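Local structure of importin-95 (Chaetomium thermophilum, 4XRI) at residues 363-374 / 402-412; 416-427 / 438-449. The protein acts as an importin-beta transport receptor that carries various protein cargoes into the nucleus, and probably binds a small GTPase. The protein carries 2 engineered substitutions. All blocks are in the same frame, centred on the assembly; numbering follows the deposited sequence.

Contact 1. Residues 363-374 / 402-412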
# COMPACT_ATOMS: atom_id res chain seq x y z
N GLN A 363 8.00 12.75 13.14
CA GLN A 363 8.71 11.67 12.45
C GLN A 363 9.18 12.10 11.07
O GLN A 363 10.36 11.98 10.74
CB GLN A 363 7.81 10.43 12.32
CG GLN A 363 7.87 9.48 13.49
CD GLN A 363 7.31 8.11 13.15
OE1 GLN A 363 6.74 7.92 12.08
NE2 GLN A 363 7.49 7.16 14.06
N LEU A 364 8.24 12.62 10.28
CA LEU A 364 8.54 13.12 8.94
C LEU A 364 9.55 14.26 8.98
O LEU A 364 10.39 14.39 8.09
CB LEU A 364 7.25 13.59 8.25
CG LEU A 364 6.21 12.52 7.91
CD1 LEU A 364 4.92 13.17 7.45
CD2 LEU A 364 6.74 11.57 6.85
N TYR A 365 9.44 15.10 10.00
CA TYR A 365 10.34 16.24 10.15
C TYR A 365 11.78 15.77 10.37
O TYR A 365 12.72 16.35 9.83
CB TYR A 365 9.90 17.12 11.32
CG TYR A 365 10.02 18.60 11.04
CD1 TYR A 365 11.26 19.23 11.00
CD2 TYR A 365 8.89 19.38 10.81
CE1 TYR A 365 11.37 20.58 10.74
CE2 TYR A 365 8.99 20.73 10.55
CZ TYR A 365 10.23 21.32 10.51
OH TYR A 365 10.34 22.67 10.25
N ALA A 366 11.94 14.71 11.15
CA ALA A 366 13.25 14.14 11.44
C ALA A 366 13.89 13.58 10.18
O ALA A 366 15.10 13.70 9.97
CB ALA A 366 13.15 13.07 12.50
N GLN A 367 13.07 12.97 9.33
CA GLN A 367 13.52 12.44 8.05
C GLN A 367 13.89 13.58 7.11
O GLN A 367 14.84 13.49 6.33
CB GLN A 367 12.45 11.56 7.41
CG GLN A 367 12.15 10.28 8.17
CD GLN A 367 11.00 9.48 7.55
OE1 GLN A 367 10.98 9.24 6.35
NE2 GLN A 367 10.05 9.09 8.38
N ALA A 368 13.13 14.67 7.19
CA ALA A 368 13.27 15.79 6.27
C ALA A 368 14.50 16.65 6.55
O ALA A 368 15.14 17.13 5.62
CB ALA A 368 12.01 16.65 6.31
N VAL A 369 14.84 16.85 7.82
CA VAL A 369 15.90 17.79 8.16
C VAL A 369 17.10 17.14 8.85
O VAL A 369 18.14 17.78 9.02
CB VAL A 369 15.37 18.92 9.07
CG1 VAL A 369 14.05 19.44 8.55
CG2 VAL A 369 15.23 18.43 10.51
N GLY A 370 16.94 15.89 9.26
CA GLY A 370 18.03 15.15 9.88
C GLY A 370 18.50 15.70 11.22
O GLY A 370 17.70 15.90 12.13
N SER A 371 19.80 15.94 11.32
CA SER A 371 20.43 16.33 12.59
C SER A 371 19.97 17.68 13.11
O SER A 371 20.11 17.97 14.30
CB SER A 371 21.95 16.33 12.43
OG SER A 371 22.43 15.04 12.09
N THR A 372 19.44 18.52 12.22
CA THR A 372 18.98 19.85 12.59
C THR A 372 17.88 19.80 13.66
O THR A 372 17.73 20.72 14.47
CB THR A 372 18.46 20.62 11.35
OG1 THR A 372 19.48 20.65 10.35
CG2 THR A 372 18.07 22.05 11.71
N ILE A 373 17.12 18.71 13.67
CA ILE A 373 15.98 18.57 14.57
C ILE A 373 16.40 18.19 16.00
O ILE A 373 15.62 18.31 16.94
CB ILE A 373 14.99 17.51 14.05
CG1 ILE A 373 13.60 17.74 14.64
CG2 ILE A 373 15.49 16.10 14.36
CD1 ILE A 373 12.55 16.80 14.09
N ILE A 374 17.64 17.74 16.15
CA ILE A 374 18.08 17.15 17.42
C ILE A 374 18.15 18.13 18.61
O ILE A 374 17.65 17.81 19.69
CB ILE A 374 19.45 16.47 17.24
CG1 ILE A 374 19.29 15.20 16.41
CG2 ILE A 374 20.07 16.14 18.59
CD1 ILE A 374 20.60 14.59 15.96
N ALA A 402 10.79 9.33 18.22
CA ALA A 402 10.29 9.87 16.96
C ALA A 402 11.39 10.35 16.01
O ALA A 402 11.21 10.30 14.79
CB ALA A 402 9.32 11.02 17.23
N ILE A 403 12.51 10.80 16.55
CA ILE A 403 13.57 11.38 15.72
C ILE A 403 14.72 10.41 15.44
O ILE A 403 15.77 10.82 14.95
CB ILE A 403 14.17 12.64 16.37
CG1 ILE A 403 14.87 12.30 17.69
CG2 ILE A 403 13.11 13.71 16.56
CD1 ILE A 403 15.79 13.39 18.21
N MET A 404 14.51 9.13 15.74
CA MET A 404 15.58 8.14 15.56
C MET A 404 15.83 7.83 14.09
O MET A 404 16.96 7.54 13.69
CB MET A 404 15.24 6.86 16.32
CG MET A 404 15.48 6.98 17.81
SD MET A 404 17.19 7.45 18.17
CE MET A 404 17.02 8.09 19.83
N ASP A 405 14.79 7.89 13.27
CA ASP A 405 14.94 7.66 11.84
C ASP A 405 15.03 8.98 11.09
O ASP A 405 14.06 9.74 11.03
CB ASP A 405 13.77 6.81 11.31
CG ASP A 405 13.86 6.57 9.81
OD1 ASP A 405 14.95 6.74 9.23
OD2 ASP A 405 12.83 6.21 9.21
N GLY A 406 16.19 9.25 10.52
CA GLY A 406 16.40 10.49 9.77
C GLY A 406 17.80 11.07 9.86
O GLY A 406 18.52 11.09 8.87
N PRO A 407 18.18 11.56 11.05
CA PRO A 407 19.51 12.17 11.22
C PRO A 407 20.65 11.16 11.11
O PRO A 407 20.42 9.95 11.12
CB PRO A 407 19.45 12.76 12.64
CG PRO A 407 18.35 12.03 13.32
CD PRO A 407 17.35 11.71 12.26
N GLU A 408 21.87 11.68 11.00
CA GLU A 408 23.05 10.84 10.89
C GLU A 408 23.19 9.92 12.10
O GLU A 408 23.13 10.38 13.24
CB GLU A 408 24.31 11.69 10.74
CG GLU A 408 24.34 12.53 9.49
CD GLU A 408 25.56 13.43 9.43
OE1 GLU A 408 26.25 13.56 10.46
OE2 GLU A 408 25.82 14.00 8.35
N GLU A 409 23.37 8.63 11.83
CA GLU A 409 23.56 7.65 12.89
C GLU A 409 24.68 8.09 13.82
O GLU A 409 24.51 8.09 15.04
CB GLU A 409 23.87 6.27 12.30
CG GLU A 409 24.37 5.27 13.33
CD GLU A 409 23.91 3.85 13.04
OE1 GLU A 409 23.79 3.49 11.85
OE2 GLU A 409 23.67 3.10 14.01
N LYS A 410 25.80 8.50 13.23
CA LYS A 410 26.96 8.97 13.97
C LYS A 410 26.61 10.04 15.00
O LYS A 410 27.16 10.06 16.10
CB LYS A 410 28.02 9.51 13.00
CG LYS A 410 28.66 8.45 12.12
CD LYS A 410 29.71 9.06 11.21
CE LYS A 410 30.39 7.99 10.36
NZ LYS A 410 31.40 8.57 9.44
N VAL A 411 25.70 10.94 14.63
CA VAL A 411 25.29 12.00 15.54
C VAL A 411 24.42 11.46 16.67
O VAL A 411 24.50 11.91 17.81
CB VAL A 411 24.52 13.12 14.79
CG1 VAL A 411 24.15 14.24 15.75
CG2 VAL A 411 25.37 13.66 13.65
N LEU A 412 23.58 10.47 16.35
CA LEU A 412 22.64 9.93 17.32
C LEU A 412 23.30 8.97 18.32
O LEU A 412 22.84 8.86 19.46
CB LEU A 412 21.50 9.20 16.61
CG LEU A 412 20.45 10.08 15.94
CD1 LEU A 412 19.47 9.21 15.18
CD2 LEU A 412 19.72 10.93 16.97
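A366, G370 and P407 lie at the heart of a contact between two interhelical turns of the importin-beta HEAT-repeat solenoid: one closes helix 354-369 and opens into helix 374-384, the other leads from helix 390-402 into helix 409-425. The two backbones come close where each pair brings in one glycine, Q367 against G406 and G370 against P407. The methyl of A366 presses into the bend of 403-405, with CB 3.7 Å from I403 CA. Beside it, the CA of G406 approaches A366 O at 3.5 Å in a CA-H...O contact with 143° at the hydrogen; a side chain on G406 would run into this same oxygen. P407 is the next bump, its CB 3.4 Å from G370 C, fitting against the backbone where G370 leaves the helix with positive phi.

Further along, I374 fills a hollow edged by P407, V411 and L412. Its CG1 branch lies opposite the carbonyl carbon (chi1 -71°) and continues extended, which carries CD1 to 3.6 Å from V411 CG1 and 3.9 Å from L412 CD2. I403 answers from the other segment, where its CG2 is 4.0 Å from I373 CD1 and the two side chains meet at a slant. To one side, the amide of Q367 and the carboxylate of D405 have planes only 16° apart, while the aliphatic part of Q367 touches the D405 backbone. Behind this surface, Y365 faces helix 324-340. The S371 hydroxyl closes the far end, its OG resting 3.6 Å from V411 CG2.

Contact 2. Residues 416-427 / 438-449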
# COMPACT_ATOMS: atom_id res chain seq x y z
N VAL A 416 22.03 8.24 22.05
CA VAL A 416 21.38 6.96 22.35
C VAL A 416 22.06 6.29 23.54
O VAL A 416 21.40 5.84 24.47
CB VAL A 416 21.40 6.02 21.14
CG1 VAL A 416 20.99 4.61 21.55
CG2 VAL A 416 20.49 6.55 20.04
N LYS A 417 23.39 6.22 23.48
CA LYS A 417 24.18 5.65 24.57
C LYS A 417 23.90 6.37 25.89
O LYS A 417 23.74 5.73 26.93
CB LYS A 417 25.68 5.74 24.24
CG LYS A 417 26.19 4.59 23.39
CD LYS A 417 27.54 4.92 22.77
CE LYS A 417 28.05 3.75 21.93
NZ LYS A 417 29.23 4.13 21.10
N THR A 418 23.83 7.69 25.83
CA THR A 418 23.55 8.50 27.00
C THR A 418 22.13 8.26 27.52
O THR A 418 21.90 8.22 28.73
CB THR A 418 23.74 10.01 26.70
OG1 THR A 418 25.13 10.27 26.47
CG2 THR A 418 23.26 10.87 27.86
N GLY A 419 21.19 8.09 26.60
CA GLY A 419 19.79 7.99 26.96
C GLY A 419 19.24 6.59 27.13
O GLY A 419 18.07 6.42 27.47
N MET A 420 20.08 5.58 26.90
CA MET A 420 19.61 4.20 26.92
C MET A 420 19.12 3.77 28.30
O MET A 420 17.99 3.30 28.44
CB MET A 420 20.72 3.25 26.46
CG MET A 420 20.19 1.95 25.88
SD MET A 420 19.08 2.25 24.50
CE MET A 420 18.30 0.65 24.32
N GLN A 421 19.96 3.95 29.32
CA GLN A 421 19.59 3.58 30.68
C GLN A 421 18.41 4.38 31.25
O GLN A 421 17.52 3.79 31.87
CB GLN A 421 20.81 3.72 31.61
CG GLN A 421 20.46 3.87 33.08
CD GLN A 421 20.58 5.31 33.56
OE1 GLN A 421 21.51 6.02 33.19
NE2 GLN A 421 19.62 5.74 34.37
N PRO A 422 18.38 5.71 31.05
CA PRO A 422 17.19 6.42 31.55
C PRO A 422 15.90 5.97 30.87
O PRO A 422 14.87 5.88 31.52
CB PRO A 422 17.50 7.89 31.22
CG PRO A 422 18.98 7.96 31.17
CD PRO A 422 19.41 6.66 30.58
N LEU A 423 15.97 5.70 29.57
CA LEU A 423 14.79 5.28 28.83
C LEU A 423 14.32 3.90 29.28
O LEU A 423 13.13 3.64 29.36
CB LEU A 423 15.06 5.28 27.32
CG LEU A 423 13.79 5.26 26.46
CD1 LEU A 423 12.98 6.51 26.70
CD2 LEU A 423 14.13 5.12 24.99
N ILE A 424 15.27 3.02 29.58
CA ILE A 424 14.95 1.69 30.08
C ILE A 424 14.26 1.80 31.44
O ILE A 424 13.33 1.06 31.74
CB ILE A 424 16.20 0.81 30.20
CG1 ILE A 424 16.72 0.45 28.81
CG2 ILE A 424 15.89 -0.47 30.97
CD1 ILE A 424 17.99 -0.37 28.82
N ALA A 425 14.72 2.75 32.25
CA ALA A 425 14.15 2.98 33.57
C ALA A 425 12.70 3.46 33.46
O ALA A 425 11.89 3.22 34.35
CB ALA A 425 14.98 3.99 34.34
N MET A 426 12.38 4.12 32.34
CA MET A 426 11.04 4.64 32.11
C MET A 426 10.01 3.53 31.95
O MET A 426 8.80 3.78 31.98
CB MET A 426 11.04 5.53 30.86
CG MET A 426 10.09 6.72 30.93
SD MET A 426 10.71 8.01 32.03
CE MET A 426 12.46 7.96 31.63
N MET A 427 10.48 2.30 31.79
CA MET A 427 9.61 1.14 31.66
C MET A 427 8.90 0.82 32.97
O MET A 427 7.95 0.04 33.00
CB MET A 427 10.39 -0.08 31.17
CG MET A 427 10.92 0.06 29.75
SD MET A 427 9.63 -0.17 28.51
CE MET A 427 9.38 -1.94 28.62
N THR A 438 7.36 4.28 25.82
CA THR A 438 8.75 3.97 26.11
C THR A 438 9.19 2.72 25.35
O THR A 438 10.26 2.69 24.74
CB THR A 438 8.98 3.76 27.61
OG1 THR A 438 8.72 4.98 28.31
CG2 THR A 438 10.42 3.33 27.87
N ALA A 439 8.35 1.69 25.40
CA ALA A 439 8.62 0.44 24.69
C ALA A 439 8.78 0.68 23.20
O ALA A 439 9.73 0.19 22.58
CB ALA A 439 7.51 -0.56 24.95
N TYR A 440 7.87 1.45 22.63
CA TYR A 440 7.89 1.78 21.20
C TYR A 440 9.13 2.59 20.83
O TYR A 440 9.73 2.37 19.78
CB TYR A 440 6.63 2.55 20.81
CG TYR A 440 6.46 2.75 19.32
CD1 TYR A 440 5.88 1.76 18.54
CD2 TYR A 440 6.88 3.92 18.71
CE1 TYR A 440 5.72 1.93 17.18
CE2 TYR A 440 6.72 4.10 17.34
CZ TYR A 440 6.14 3.11 16.58
OH TYR A 440 5.99 3.28 15.23
N ALA A 441 9.50 3.52 21.71
CA ALA A 441 10.67 4.35 21.50
C ALA A 441 11.93 3.49 21.51
O ALA A 441 12.87 3.75 20.75
CB ALA A 441 10.76 5.43 22.57
N LEU A 442 11.95 2.48 22.37
CA LEU A 442 13.07 1.55 22.43
C LEU A 442 13.16 0.72 21.15
O LEU A 442 14.24 0.35 20.72
CB LEU A 442 12.93 0.63 23.65
CG LEU A 442 13.24 1.29 25.00
CD1 LEU A 442 12.73 0.43 26.15
CD2 LEU A 442 14.73 1.53 25.14
N GLY A 443 12.00 0.44 20.55
CA GLY A 443 11.96 -0.26 19.29
C GLY A 443 12.48 0.61 18.17
O GLY A 443 13.25 0.16 17.32
N ARG A 444 12.06 1.87 18.16
CA ARG A 444 12.56 2.86 17.22
C ARG A 444 14.08 2.98 17.32
O ARG A 444 14.78 3.05 16.31
CB ARG A 444 11.91 4.23 17.46
CG ARG A 444 10.44 4.30 17.06
CD ARG A 444 10.28 4.56 15.57
NE ARG A 444 10.72 5.90 15.19
CZ ARG A 444 10.62 6.41 13.97
NH1 ARG A 444 10.09 5.68 12.99
NH2 ARG A 444 11.04 7.64 13.72
N ILE A 445 14.57 2.99 18.56
CA ILE A 445 16.00 3.11 18.82
C ILE A 445 16.79 1.92 18.29
O ILE A 445 17.78 2.08 17.57
CB ILE A 445 16.28 3.28 20.32
CG1 ILE A 445 15.93 4.70 20.76
CG2 ILE A 445 17.74 2.98 20.64
CD1 ILE A 445 16.29 4.98 22.19
N THR A 446 16.34 0.72 18.65
CA THR A 446 16.97 -0.51 18.18
C THR A 446 16.99 -0.57 16.65
O THR A 446 18.00 -0.90 16.04
CB THR A 446 16.25 -1.76 18.72
OG1 THR A 446 16.31 -1.77 20.15
CG2 THR A 446 16.90 -3.02 18.18
N GLU A 447 15.85 -0.23 16.06
CA GLU A 447 15.67 -0.29 14.61
C GLU A 447 16.63 0.64 13.88
O GLU A 447 17.26 0.24 12.89
CB GLU A 447 14.23 0.06 14.25
CG GLU A 447 13.91 -0.01 12.77
CD GLU A 447 12.48 0.37 12.47
OE1 GLU A 447 11.79 -0.38 11.75
OE2 GLU A 447 12.03 1.43 12.96
N ALA A 448 16.74 1.87 14.36
CA ALA A 448 17.53 2.88 13.68
C ALA A 448 18.99 2.90 14.12
O ALA A 448 19.87 3.20 13.32
CB ALA A 448 16.90 4.25 13.91
N CYS A 449 19.24 2.57 15.38
CA CYS A 449 20.59 2.72 15.93
C CYS A 449 21.01 1.57 16.85
O CYS A 449 21.51 1.81 17.95
CB CYS A 449 20.70 4.04 16.70
SG CYS A 449 20.21 5.51 15.77
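L442, whose side chain meets L423, has a backbone carbonyl gripped on both faces by T446: the hydroxyl OG1 donates to L442 O from one face, tilted 26° from the carbonyl plane, and the T446 backbone N donates from the opposite face. The OG1 bond is 3.0 Å from T446 OG1 to L442 O. No aromatic ring joins the two segments; Y440 stacks instead on W482 of helix 477-490.

Helices 416-425 and 438-449 form an antiparallel helical hairpin of the HEAT-like type, their axes 9.9 Å apart at closest and 152° between directions. L423 is a knob in a hole formed by T438, A441, L442 and I445. Its chi1 of -163° swings CG away from the backbone N and across the gap, so that CD2 comes within 3.5 Å of I445 CD1, the two side chains meeting tip to tip, and it slides past L442, whose CD2 lies 3.6 Å from L423 CD2. M420, bent at chi2, brings CE to 3.8 Å from L442 CD2. Were L442 replaced by an alanine, both methyl branches would go, which is likely to open a gap beside L423 and leave M420 CE and M427 SD without the methyls they rest on.

At one end V416 CG1 lies 3.7 Å from I445 CG2. At the other, M427 curls round to put SD 3.6 Å from T438 CG2, while the T438 hydroxyl is hydrogen-bonded to V434 O within its own helix. Helix 455-472 covers L442 and M420 through L462, and helix 390-402 meets L423 through V397. With no hydrogen bond between the segments, the hairpin is held by apolar fit, and its buried hydroxyls satisfy themselves along their own helix.

Contact 1 closes along the chain before contact 2 opens, and their centres lie 15 Å apart on the same side of the molecule's centre. Helix 409-425 belongs to both: its first turn takes part in contact 1, and its later turns, from V416 on, pair with helix 432-449 in contact 2. R444 of the latter helix ties them together, since its NE is hydrogen-bonded to G401 O and its NH2 more weakly to A402 O, at the end of helix 390-402, while M404 packs on I445. The turn-to-turn junction and the helical hairpin are thus consecutive pieces of one HEAT solenoid, stacked by local contacts, consistent with the flexibility known for importin-beta receptors.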